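Copper-containing nitrite reductase (Thermus scotoductus, PDB 6HBE) probably reduces nitrite to nitric oxide with electrons from a cytochrome c, as a copper-dependent homotrimer of the multicopper oxidase family. Local coordinates at residues P152-I158 / D198-F204; H390-D396 / V425-H431; V397-F403 / F418-Y424. One frame throughout, in Å; residues are numbered along the deposited sequence.

Contact 1: residues P152-I158 / D198-F204; sequences PDLKLYI and DYLRIYF
Leu154 to Ile158 pair one to one, in parallel, with Leu200 to Phe204; the short strand axes come within 4.7 Å and diverge by 15°. The hydrogen bonds zigzag: Arg201 N reaches Leu154 O, Arg201 O takes Leu156 N, and Tyr203 repeats this with Leu156 O and Ile158 N, the last at 2.8 Å from Tyr203 O. Just before the strand, Asp153 grips Tyr199 twice. Its N donates to Tyr199 O, while its OD2 receives Tyr199 N at 2.9 Å through the anti lone pair; CG stands beside Asp153's own backbone N (chi1 -62°), which turns the carboxylate toward the start of strand 199-204.

Lys155, Tyr157, Arg201 and Tyr203 share one face of the sheet. Tyr157 and Tyr203 lie side by side in an offset stack, centroids 4.5 Å apart and planes at 19°, with Tyr157 CE2 over Tyr203 near CD1. The Arg201 guanidinium is fixed on several sides: Pro152 CG sits 3.5 Å above its centre, NE and NH2 clasp Tyr203 OH in the guanidinium plane, and NH1 meets Tyr199 OH at 2.9 Å. Pro152 CA makes a CH-pi contact over the Tyr199 ring. The other face is apolar, where Leu154 CB meets Leu200 CD2 and Ile158 CG2 meets Phe204 CD1.

Both tyrosines of the stack touch Val135 of strand 131-137, so this face packs against a sheet of the preceding cupredoxin domain. Lys155 NZ lies 3.8 Å from Arg201 NH2; Glu145, in a salt bridge with Arg201 NH1, and Glu137, in a long, weak ion pair with NH2, probably offset this positive charge. Tyr203 OH and Tyr199 OH bond to Glu137 and Glu252, which implies a polar network that fixes how the guanidinium is turned and probably balances its charge.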
loop_
_atom_site.group_PDB
_atom_site.type_symbol
_atom_site.label_atom_id
_atom_site.label_comp_id
_atom_site.label_asym_id
_atom_site.label_seq_id
_atom_site.Cartn_x
_atom_site.Cartn_y
_atom_site.Cartn_z
ATOM N N PRO C 152 -11.434 -2.903 -34.662
ATOM C CA PRO C 152 -10.212 -3.586 -34.249
ATOM C C PRO C 152 -10.027 -4.920 -34.941
ATOM O O PRO C 152 -11.014 -5.601 -35.202
ATOM C CB PRO C 152 -10.427 -3.831 -32.748
ATOM C CG PRO C 152 -11.413 -2.799 -32.313
ATOM C CD PRO C 152 -12.280 -2.505 -33.520
ATOM N N ASP C 153 -8.783 -5.298 -35.201
ATOM C CA ASP C 153 -8.463 -6.654 -35.607
ATOM C C ASP C 153 -8.646 -7.670 -34.478
ATOM O O ASP C 153 -9.013 -8.794 -34.740
ATOM C CB ASP C 153 -7.037 -6.715 -36.176
ATOM C CG ASP C 153 -6.879 -5.840 -37.425
ATOM O OD1 ASP C 153 -7.643 -6.041 -38.385
ATOM O OD2 ASP C 153 -6.040 -4.927 -37.445
ATOM N N LEU C 154 -8.391 -7.282 -33.222
ATOM C CA LEU C 154 -8.719 -8.120 -32.063
ATOM C C LEU C 154 -9.050 -7.220 -30.842
ATOM O O LEU C 154 -8.348 -6.235 -30.584
ATOM C CB LEU C 154 -7.551 -9.049 -31.735
ATOM C CG LEU C 154 -7.705 -10.108 -30.644
ATOM C CD1 LEU C 154 -8.814 -11.140 -30.894
ATOM C CD2 LEU C 154 -6.379 -10.812 -30.477
ATOM N N LYS C 155 -10.131 -7.571 -30.138
ATOM C CA LYS C 155 -10.498 -6.955 -28.846
ATOM C C LYS C 155 -10.057 -7.871 -27.715
ATOM O O LYS C 155 -10.275 -9.084 -27.772
ATOM C CB LYS C 155 -12.000 -6.725 -28.778
ATOM C CG LYS C 155 -12.500 -5.671 -29.763
ATOM C CD LYS C 155 -14.020 -5.564 -29.688
ATOM C CE LYS C 155 -14.535 -4.342 -30.453
ATOM N NZ LYS C 155 -16.014 -4.240 -30.346
ATOM N N LEU C 156 -9.462 -7.274 -26.678
ATOM C CA LEU C 156 -8.964 -7.990 -25.520
ATOM C C LEU C 156 -9.633 -7.334 -24.297
ATOM O O LEU C 156 -9.491 -6.127 -24.109
ATOM C CB LEU C 156 -7.458 -7.844 -25.412
ATOM C CG LEU C 156 -6.604 -8.328 -26.599
ATOM C CD1 LEU C 156 -5.142 -8.088 -26.284
ATOM C CD2 LEU C 156 -6.826 -9.810 -26.882
ATOM N N TYR C 157 -10.358 -8.131 -23.518
ATOM C CA TYR C 157 -11.041 -7.681 -22.290
ATOM C C TYR C 157 -10.318 -8.289 -21.089
ATOM O O TYR C 157 -10.216 -9.538 -20.971
ATOM C CB TYR C 157 -12.510 -8.076 -22.323
ATOM C CG TYR C 157 -13.340 -7.524 -23.492
ATOM C CD1 TYR C 157 -13.464 -8.247 -24.686
ATOM C CD2 TYR C 157 -14.081 -6.372 -23.371
ATOM C CE1 TYR C 157 -14.260 -7.808 -25.735
ATOM C CE2 TYR C 157 -14.892 -5.926 -24.406
ATOM C CZ TYR C 157 -14.966 -6.658 -25.605
ATOM O OH TYR C 157 -15.750 -6.238 -26.665
ATOM N N ILE C 158 -9.796 -7.421 -20.208
ATOM C CA ILE C 158 -8.917 -7.854 -19.107
ATOM C C ILE C 158 -9.360 -7.275 -17.740
ATOM O O ILE C 158 -9.467 -6.060 -17.603
ATOM C CB ILE C 158 -7.458 -7.353 -19.355
ATOM C CG1 ILE C 158 -6.893 -7.845 -20.705
ATOM C CG2 ILE C 158 -6.531 -7.798 -18.215
ATOM C CD1 ILE C 158 -6.472 -9.295 -20.690
ATOM N N ASP C 198 -1.406 -5.373 -36.435
ATOM C CA ASP C 198 -2.813 -5.425 -35.944
ATOM C C ASP C 198 -3.207 -4.167 -35.152
ATOM O O ASP C 198 -2.410 -3.661 -34.309
ATOM C CB ASP C 198 -3.026 -6.607 -34.967
ATOM C CG ASP C 198 -3.379 -7.897 -35.637
ATOM O OD1 ASP C 198 -3.702 -7.923 -36.852
ATOM O OD2 ASP C 198 -3.317 -8.923 -34.912
ATOM N N TYR C 199 -4.423 -3.690 -35.394
ATOM C CA TYR C 199 -5.072 -2.700 -34.524
ATOM C C TYR C 199 -5.755 -3.437 -33.355
ATOM O O TYR C 199 -6.771 -4.131 -33.550
ATOM C CB TYR C 199 -6.051 -1.843 -35.346
ATOM C CG TYR C 199 -7.126 -1.062 -34.602
ATOM C CD1 TYR C 199 -6.963 -0.618 -33.265
ATOM C CD2 TYR C 199 -8.319 -0.709 -35.261
ATOM C CE1 TYR C 199 -7.966 0.083 -32.617
ATOM C CE2 TYR C 199 -9.326 0.004 -34.609
ATOM C CZ TYR C 199 -9.138 0.419 -33.299
ATOM O OH TYR C 199 -10.149 1.125 -32.680
ATOM N N LEU C 200 -5.173 -3.310 -32.151
ATOM C CA LEU C 200 -5.765 -3.879 -30.931
ATOM C C LEU C 200 -6.570 -2.845 -30.153
ATOM O O LEU C 200 -6.152 -1.692 -30.052
ATOM C CB LEU C 200 -4.670 -4.461 -30.012
ATOM C CG LEU C 200 -3.735 -5.514 -30.615
ATOM C CD1 LEU C 200 -2.808 -6.069 -29.536
ATOM C CD2 LEU C 200 -4.447 -6.684 -31.297
ATOM N N ARG C 201 -7.709 -3.259 -29.588
ATOM C CA ARG C 201 -8.424 -2.429 -28.590
ATOM C C ARG C 201 -8.558 -3.230 -27.276
ATOM O O ARG C 201 -9.088 -4.338 -27.273
ATOM C CB ARG C 201 -9.773 -1.906 -29.109
ATOM C CG ARG C 201 -10.384 -0.771 -28.256
ATOM C CD ARG C 201 -11.236 0.173 -29.102
ATOM N NE ARG C 201 -12.554 -0.388 -29.402
ATOM C CZ ARG C 201 -13.243 -0.251 -30.550
ATOM N NH1 ARG C 201 -12.770 0.418 -31.601
ATOM N NH2 ARG C 201 -14.449 -0.802 -30.629
ATOM N N ILE C 202 -8.045 -2.658 -26.173
ATOM C CA ILE C 202 -7.948 -3.338 -24.870
ATOM C C ILE C 202 -8.973 -2.644 -23.956
ATOM O O ILE C 202 -9.027 -1.411 -23.898
ATOM C CB ILE C 202 -6.518 -3.247 -24.277
ATOM C CG1 ILE C 202 -5.493 -3.891 -25.235
ATOM C CG2 ILE C 202 -6.434 -3.925 -22.900
ATOM C CD1 ILE C 202 -4.056 -3.508 -24.950
ATOM N N TYR C 203 -9.798 -3.433 -23.297
ATOM C CA TYR C 203 -10.786 -2.954 -22.323
ATOM C C TYR C 203 -10.258 -3.450 -20.969
ATOM O O TYR C 203 -10.289 -4.659 -20.703
ATOM C CB TYR C 203 -12.164 -3.538 -22.641
ATOM C CG TYR C 203 -12.758 -3.132 -23.999
ATOM C CD1 TYR C 203 -12.335 -3.747 -25.190
ATOM C CD2 TYR C 203 -13.762 -2.175 -24.082
ATOM C CE1 TYR C 203 -12.886 -3.397 -26.423
ATOM C CE2 TYR C 203 -14.323 -1.802 -25.312
ATOM C CZ TYR C 203 -13.867 -2.414 -26.484
ATOM O OH TYR C 203 -14.405 -2.083 -27.714
ATOM N N PHE C 204 -9.767 -2.525 -20.132
ATOM C CA PHE C 204 -9.071 -2.883 -18.873
ATOM C C PHE C 204 -9.823 -2.359 -17.655
ATOM O O PHE C 204 -10.116 -1.162 -17.596
ATOM C CB PHE C 204 -7.658 -2.292 -18.877
ATOM C CG PHE C 204 -6.894 -2.521 -17.580
ATOM C CD1 PHE C 204 -6.664 -3.800 -17.130
ATOM C CD2 PHE C 204 -6.361 -1.459 -16.863
ATOM C CE1 PHE C 204 -5.970 -4.036 -15.960
ATOM C CE2 PHE C 204 -5.623 -1.693 -15.701
ATOM C CZ PHE C 204 -5.461 -2.987 -15.242
#

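Contact 2: residues H390-D396 / V425-H431. With CU (copper (II) ion), chain L.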
loop_
_atom_site.group_PDB
_atom_site.type_symbol
_atom_site.label_atom_id
_atom_site.label_comp_id
_atom_site.label_asym_id
_atom_site.label_seq_id
_atom_site.Cartn_x
_atom_site.Cartn_y
_atom_site.Cartn_z
ATOM N N HIS C 390 -19.912 -10.157 15.081
ATOM C CA HIS C 390 -19.554 -11.576 15.065
ATOM C C HIS C 390 -19.719 -12.207 16.437
ATOM O O HIS C 390 -19.628 -11.515 17.472
ATOM C CB HIS C 390 -18.084 -11.797 14.670
ATOM C CG HIS C 390 -17.731 -11.206 13.354
ATOM N ND1 HIS C 390 -18.258 -11.681 12.176
ATOM C CD2 HIS C 390 -16.951 -10.149 13.028
ATOM C CE1 HIS C 390 -17.798 -10.952 11.171
ATOM N NE2 HIS C 390 -16.999 -10.018 11.658
ATOM N N ASP C 391 -19.893 -13.535 16.424
ATOM C CA ASP C 391 -19.742 -14.362 17.617
ATOM C C ASP C 391 -18.859 -15.543 17.269
ATOM O O ASP C 391 -18.374 -15.674 16.117
ATOM C CB ASP C 391 -21.128 -14.765 18.211
ATOM C CG ASP C 391 -21.968 -15.691 17.291
ATOM O OD1 ASP C 391 -21.432 -16.368 16.382
ATOM O OD2 ASP C 391 -23.204 -15.783 17.517
ATOM N N ALA C 392 -18.613 -16.400 18.260
ATOM C CA ALA C 392 -17.923 -17.658 18.030
ATOM C C ALA C 392 -18.727 -18.764 18.751
ATOM O O ALA C 392 -18.945 -18.641 19.955
ATOM C CB ALA C 392 -16.508 -17.592 18.577
ATOM N N VAL C 393 -19.146 -19.800 18.010
ATOM C CA VAL C 393 -20.006 -20.917 18.520
ATOM C C VAL C 393 -19.405 -22.275 18.096
ATOM O O VAL C 393 -19.201 -22.542 16.901
ATOM C CB VAL C 393 -21.483 -20.794 18.027
ATOM C CG1 VAL C 393 -22.036 -19.394 18.251
ATOM C CG2 VAL C 393 -21.653 -21.134 16.547
ATOM N N VAL C 394 -19.076 -23.130 19.063
ATOM C CA VAL C 394 -18.507 -24.438 18.737
ATOM C C VAL C 394 -19.557 -25.311 18.033
ATOM O O VAL C 394 -20.721 -25.374 18.477
ATOM C CB VAL C 394 -17.960 -25.145 19.980
ATOM C CG1 VAL C 394 -17.520 -26.574 19.659
ATOM C CG2 VAL C 394 -16.792 -24.375 20.541
ATOM N N ILE C 395 -19.150 -25.955 16.938
ATOM C CA ILE C 395 -20.024 -26.891 16.210
ATOM C C ILE C 395 -19.443 -28.311 16.025
ATOM O O ILE C 395 -20.104 -29.159 15.419
ATOM C CB ILE C 395 -20.475 -26.316 14.847
ATOM C CG1 ILE C 395 -19.275 -25.968 13.952
ATOM C CG2 ILE C 395 -21.355 -25.097 15.075
ATOM C CD1 ILE C 395 -19.480 -26.307 12.491
ATOM N N ASP C 396 -18.242 -28.568 16.561
ATOM C CA ASP C 396 -17.589 -29.881 16.538
ATOM C C ASP C 396 -16.852 -29.991 17.872
ATOM O O ASP C 396 -15.844 -29.304 18.100
ATOM C CB ASP C 396 -16.622 -30.010 15.342
ATOM C CG ASP C 396 -15.972 -31.411 15.216
ATOM O OD1 ASP C 396 -15.804 -32.136 16.217
ATOM O OD2 ASP C 396 -15.587 -31.784 14.093
ATOM N N VAL C 425 -13.875 -27.081 16.819
ATOM C CA VAL C 425 -14.058 -26.291 15.609
ATOM C C VAL C 425 -15.216 -25.357 15.900
ATOM O O VAL C 425 -16.259 -25.821 16.371
ATOM C CB VAL C 425 -14.382 -27.162 14.371
ATOM C CG1 VAL C 425 -14.444 -26.319 13.101
ATOM C CG2 VAL C 425 -13.371 -28.283 14.229
ATOM N N TYR C 426 -15.041 -24.056 15.640
ATOM C CA TYR C 426 -16.089 -23.062 15.876
ATOM C C TYR C 426 -16.366 -22.245 14.614
ATOM O O TYR C 426 -15.512 -22.147 13.722
ATOM C CB TYR C 426 -15.757 -22.160 17.086
ATOM C CG TYR C 426 -14.506 -21.305 16.924
ATOM C CD1 TYR C 426 -13.237 -21.815 17.206
ATOM C CD2 TYR C 426 -14.593 -19.983 16.485
ATOM C CE1 TYR C 426 -12.091 -21.039 17.043
ATOM C CE2 TYR C 426 -13.439 -19.201 16.311
ATOM C CZ TYR C 426 -12.195 -19.721 16.576
ATOM O OH TYR C 426 -11.034 -18.950 16.432
ATOM N N ILE C 427 -17.580 -21.709 14.538
ATOM C CA ILE C 427 -17.998 -20.789 13.472
ATOM C C ILE C 427 -18.563 -19.518 14.065
ATOM O O ILE C 427 -18.772 -19.416 15.274
ATOM C CB ILE C 427 -19.048 -21.421 12.487
ATOM C CG1 ILE C 427 -20.371 -21.773 13.192
ATOM C CG2 ILE C 427 -18.475 -22.654 11.808
ATOM C CD1 ILE C 427 -21.451 -22.308 12.272
ATOM N N CYS C 428 -18.843 -18.548 13.200
ATOM C CA CYS C 428 -19.745 -17.459 13.546
ATOM C C CYS C 428 -21.169 -17.814 13.125
ATOM O O CYS C 428 -21.405 -18.233 11.984
ATOM C CB CYS C 428 -19.289 -16.179 12.867
ATOM S SG CYS C 428 -20.389 -14.801 13.102
ATOM N N SER C 429 -22.139 -17.632 14.027
ATOM C CA SER C 429 -23.532 -18.000 13.713
ATOM C C SER C 429 -24.166 -17.017 12.728
ATOM O O SER C 429 -25.057 -17.397 11.973
ATOM C CB SER C 429 -24.386 -18.119 15.001
ATOM O OG SER C 429 -24.565 -16.877 15.644
ATOM N N ILE C 430 -23.649 -15.784 12.697
ATOM C CA ILE C 430 -24.133 -14.746 11.779
ATOM C C ILE C 430 -23.645 -15.059 10.358
ATOM O O ILE C 430 -24.416 -14.950 9.384
ATOM C CB ILE C 430 -23.692 -13.332 12.257
ATOM C CG1 ILE C 430 -24.194 -13.076 13.692
ATOM C CG2 ILE C 430 -24.220 -12.210 11.348
ATOM C CD1 ILE C 430 -23.655 -11.823 14.366
ATOM N N HIS C 431 -22.365 -15.416 10.255
ATOM C CA HIS C 431 -21.673 -15.718 8.992
ATOM C C HIS C 431 -21.087 -17.137 9.074
ATOM O O HIS C 431 -19.910 -17.323 9.409
ATOM C CB HIS C 431 -20.543 -14.682 8.752
ATOM C CG HIS C 431 -20.953 -13.258 8.981
ATOM N ND1 HIS C 431 -20.641 -12.555 10.133
ATOM C CD2 HIS C 431 -21.652 -12.405 8.198
ATOM C CE1 HIS C 431 -21.121 -11.331 10.038
ATOM N NE2 HIS C 431 -21.749 -11.216 8.881
HETATM CU CU CU L . -19.591 -13.173 11.726
#
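Asp391 and Ser429 join the two copper-bearing loops. From Asp391 CB the chain turns between its own backbone N and carbonyl carbon (chi1 66°), which carries CG toward Ser429. There the carboxylate divides its work: OD1 accepts Ser429 N at 2.8 Å on the syn side, 15° out of plane, and OD2 accepts Ser429 OG at 2.6 Å through its syn lone pair. Were Asp391 replaced by an alanine, both Ser429 donors would lose this acceptor, and the loop after Cys428 would probably be freer to shift.

The copper is bound by His390 ND1 at 2.0 Å, His431 ND1 at 2.0 Å and Cys428 SG at 2.3 Å, with Met434 completing the site. The imidazoles meet rim to rim, planes at 59°, and Asp377 holds His390 NE2. Farther along, the segments pair as antiparallel strands: Val393 and Ile427 exchange two backbone bonds, and Ile395 and Asp396 both face Val425, a classic beta bulge.

Cys428 SG also accepts two N-H bonds, from Asp391 N at 3.6 Å and His431 N at 3.5 Å, both nearly straight. Such N-H...S bonds to the cysteine ligand are a familiar feature of cupredoxin copper sites; here they imply a sulfur fixed in direction and probably a tuned redox potential.

Contact 3: residues V397-F403 / F418-Y424; sequences VQGPEPF and FTKPGEY
Glu401 and Tyr424 carry the closest polar contacts. Glu401 OE2 accepts Thr419 N through its syn lone pair, at 3.3 Å, and Thr419 OG1 from above the carboxylate plane, at 2.9 Å. OE1 adds weak bonds from Thr419 N and Lys420 N, so the carboxylate spans both N-H groups, the latter weakly. Tyr424 OH accepts Glu401 N at 2.8 Å, and its ring edge lies against Pro400 N.

With CG anti to its own carbonyl carbon (chi1 -49°), the Tyr424 ring reaches the backbone of the 399-402 loop, its CE1 at Pro402 N. A second layer adds apolar contact: Phe403 CE2 approaches the edge of the Phe418 ring, 3.7 Å from CZ, planes at 76°. Behind these, Gln398 and Glu423 form an antiparallel hydrogen-bonded pair, and Gly399 CA passes 4.0 Å from Gly422 CA, too close for a side chain on either.

This end of the strand pair, away from the copper of the plastocyanin/azurin-family cupredoxin domain, continues through strand 422-427 to strand 435-443 (Tyr424 with Ile438, Gly422 with Val440). Phe403 touches Phe373 and Phe418 touches Val371, both of strand 370-375, while Pro421 packs on Ala338 of a second subunit.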
loop_
_atom_site.group_PDB
_atom_site.type_symbol
_atom_site.label_atom_id
_atom_site.label_comp_id
_atom_site.label_asym_id
_atom_site.label_seq_id
_atom_site.Cartn_x
_atom_site.Cartn_y
_atom_site.Cartn_z
ATOM N N VAL C 397 -17.368 -30.858 18.743
ATOM C CA VAL C 397 -16.986 -30.908 20.143
ATOM C C VAL C 397 -16.103 -32.134 20.344
ATOM O O VAL C 397 -16.587 -33.262 20.174
ATOM C CB VAL C 397 -18.245 -31.020 21.043
ATOM C CG1 VAL C 397 -17.883 -30.920 22.524
ATOM C CG2 VAL C 397 -19.260 -29.946 20.663
ATOM N N GLN C 398 -14.819 -31.913 20.660
ATOM C CA GLN C 398 -13.885 -33.005 21.022
ATOM C C GLN C 398 -13.131 -32.644 22.301
ATOM O O GLN C 398 -11.913 -32.738 22.402
ATOM C CB GLN C 398 -12.948 -33.366 19.861
ATOM C CG GLN C 398 -13.604 -34.306 18.857
ATOM C CD GLN C 398 -12.980 -34.258 17.471
ATOM O OE1 GLN C 398 -12.837 -33.184 16.881
ATOM N NE2 GLN C 398 -12.633 -35.431 16.924
ATOM N N GLY C 399 -13.908 -32.265 23.292
ATOM C CA GLY C 399 -13.387 -31.861 24.581
ATOM C C GLY C 399 -14.534 -31.458 25.492
ATOM O O GLY C 399 -15.672 -31.342 25.040
ATOM N N PRO C 400 -14.252 -31.265 26.777
ATOM C CA PRO C 400 -15.307 -30.970 27.746
ATOM C C PRO C 400 -15.709 -29.495 27.902
ATOM O O PRO C 400 -16.552 -29.216 28.749
ATOM C CB PRO C 400 -14.698 -31.489 29.053
ATOM C CG PRO C 400 -13.233 -31.259 28.871
ATOM C CD PRO C 400 -12.961 -31.556 27.441
ATOM N N GLU C 401 -15.150 -28.559 27.118
ATOM C CA GLU C 401 -15.467 -27.136 27.316
ATOM C C GLU C 401 -15.941 -26.382 26.051
ATOM O O GLU C 401 -15.439 -25.311 25.741
ATOM C CB GLU C 401 -14.263 -26.432 27.945
ATOM C CG GLU C 401 -13.809 -27.012 29.284
ATOM C CD GLU C 401 -12.486 -26.423 29.753
ATOM O OE1 GLU C 401 -11.481 -26.522 29.018
ATOM O OE2 GLU C 401 -12.437 -25.866 30.869
ATOM N N PRO C 402 -16.951 -26.913 25.345
ATOM C CA PRO C 402 -17.502 -26.138 24.223
ATOM C C PRO C 402 -18.040 -24.785 24.713
ATOM O O PRO C 402 -18.299 -24.625 25.907
ATOM C CB PRO C 402 -18.593 -27.050 23.657
ATOM C CG PRO C 402 -18.990 -27.933 24.813
ATOM C CD PRO C 402 -17.743 -28.129 25.629
ATOM N N PHE C 403 -18.142 -23.803 23.808
ATOM C CA PHE C 403 -18.395 -22.416 24.210
ATOM C C PHE C 403 -19.263 -21.710 23.186
ATOM O O PHE C 403 -19.413 -22.184 22.038
ATOM C CB PHE C 403 -17.080 -21.657 24.455
ATOM C CG PHE C 403 -16.133 -21.629 23.254
ATOM C CD1 PHE C 403 -16.270 -20.656 22.246
ATOM C CD2 PHE C 403 -15.098 -22.549 23.143
ATOM C CE1 PHE C 403 -15.410 -20.635 21.155
ATOM C CE2 PHE C 403 -14.225 -22.522 22.050
ATOM C CZ PHE C 403 -14.391 -21.555 21.053
ATOM N N PHE C 418 -9.434 -21.911 29.483
ATOM C CA PHE C 418 -9.473 -23.347 29.188
ATOM C C PHE C 418 -8.630 -24.111 30.240
ATOM O O PHE C 418 -7.444 -23.835 30.403
ATOM C CB PHE C 418 -8.963 -23.632 27.750
ATOM C CG PHE C 418 -9.882 -23.127 26.670
ATOM C CD1 PHE C 418 -10.942 -23.898 26.224
ATOM C CD2 PHE C 418 -9.684 -21.876 26.099
ATOM C CE1 PHE C 418 -11.801 -23.434 25.237
ATOM C CE2 PHE C 418 -10.542 -21.399 25.122
ATOM C CZ PHE C 418 -11.595 -22.181 24.678
ATOM N N THR C 419 -9.262 -25.035 30.969
ATOM C CA THR C 419 -8.597 -25.786 32.080
ATOM C C THR C 419 -8.274 -27.267 31.796
ATOM O O THR C 419 -7.523 -27.900 32.557
ATOM C CB THR C 419 -9.477 -25.761 33.359
ATOM O OG1 THR C 419 -10.720 -26.431 33.098
ATOM C CG2 THR C 419 -9.740 -24.308 33.819
ATOM N N LYS C 420 -8.828 -27.814 30.716
ATOM C CA LYS C 420 -8.676 -29.227 30.393
ATOM C C LYS C 420 -8.328 -29.383 28.916
ATOM O O LYS C 420 -8.700 -28.514 28.118
ATOM C CB LYS C 420 -9.998 -29.954 30.672
ATOM C CG LYS C 420 -10.502 -29.871 32.113
ATOM C CD LYS C 420 -11.656 -30.840 32.340
ATOM C CE LYS C 420 -12.533 -30.437 33.518
ATOM N NZ LYS C 420 -11.791 -30.495 34.802
ATOM N N PRO C 421 -7.626 -30.484 28.548
ATOM C CA PRO C 421 -7.297 -30.715 27.145
ATOM C C PRO C 421 -8.512 -31.038 26.296
ATOM O O PRO C 421 -9.540 -31.493 26.819
ATOM C CB PRO C 421 -6.305 -31.889 27.178
ATOM C CG PRO C 421 -6.526 -32.572 28.477
ATOM C CD PRO C 421 -7.124 -31.569 29.423
ATOM N N GLY C 422 -8.382 -30.795 24.987
ATOM C CA GLY C 422 -9.494 -30.944 24.040
ATOM C C GLY C 422 -9.266 -30.162 22.747
ATOM O O GLY C 422 -8.331 -29.354 22.668
ATOM N N GLU C 423 -10.094 -30.427 21.734
ATOM C CA GLU C 423 -10.156 -29.568 20.548
ATOM C C GLU C 423 -11.575 -29.271 20.094
ATOM O O GLU C 423 -12.529 -30.029 20.397
ATOM C CB GLU C 423 -9.306 -30.117 19.400
ATOM C CG GLU C 423 -9.379 -31.606 19.136
ATOM C CD GLU C 423 -8.423 -32.026 18.020
ATOM O OE1 GLU C 423 -8.315 -31.297 17.008
ATOM O OE2 GLU C 423 -7.783 -33.086 18.155
ATOM N N TYR C 424 -11.699 -28.136 19.393
ATOM C CA TYR C 424 -12.988 -27.533 19.047
ATOM C C TYR C 424 -12.897 -26.840 17.691
ATOM O O TYR C 424 -11.941 -26.091 17.457
ATOM C CB TYR C 424 -13.380 -26.495 20.108
ATOM C CG TYR C 424 -13.252 -27.011 21.528
ATOM C CD1 TYR C 424 -14.294 -27.741 22.116
ATOM C CD2 TYR C 424 -12.087 -26.809 22.265
ATOM C CE1 TYR C 424 -14.176 -28.242 23.408
ATOM C CE2 TYR C 424 -11.955 -27.304 23.561
ATOM C CZ TYR C 424 -13.008 -28.027 24.124
ATOM O OH TYR C 424 -12.901 -28.537 25.402
#

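Overall arrangement
Contacts 2 and 3 are two ends of one strand pair, 393-398 with 422-427, in the C-terminal cupredoxin domain, centres about 15 Å apart, with contact 3 nested in the loop that contact 2 closes. Val394 N lies 3.1 Å from Phe403 O, a probable hydrogen bond. Contact 2 holds copper, whereas the Phe403 side chain of contact 3 stays about 13 Å from that ion. The His431 side chain is about 6 Å from that of His125 and about 10 Å from another copper, consistent with electron transfer between domains. Contact 1 lies across the chain's centre, about 47 Å from contact 2 between centres; its Phe204 side chain is about 11 Å from that of the copper-binding His267.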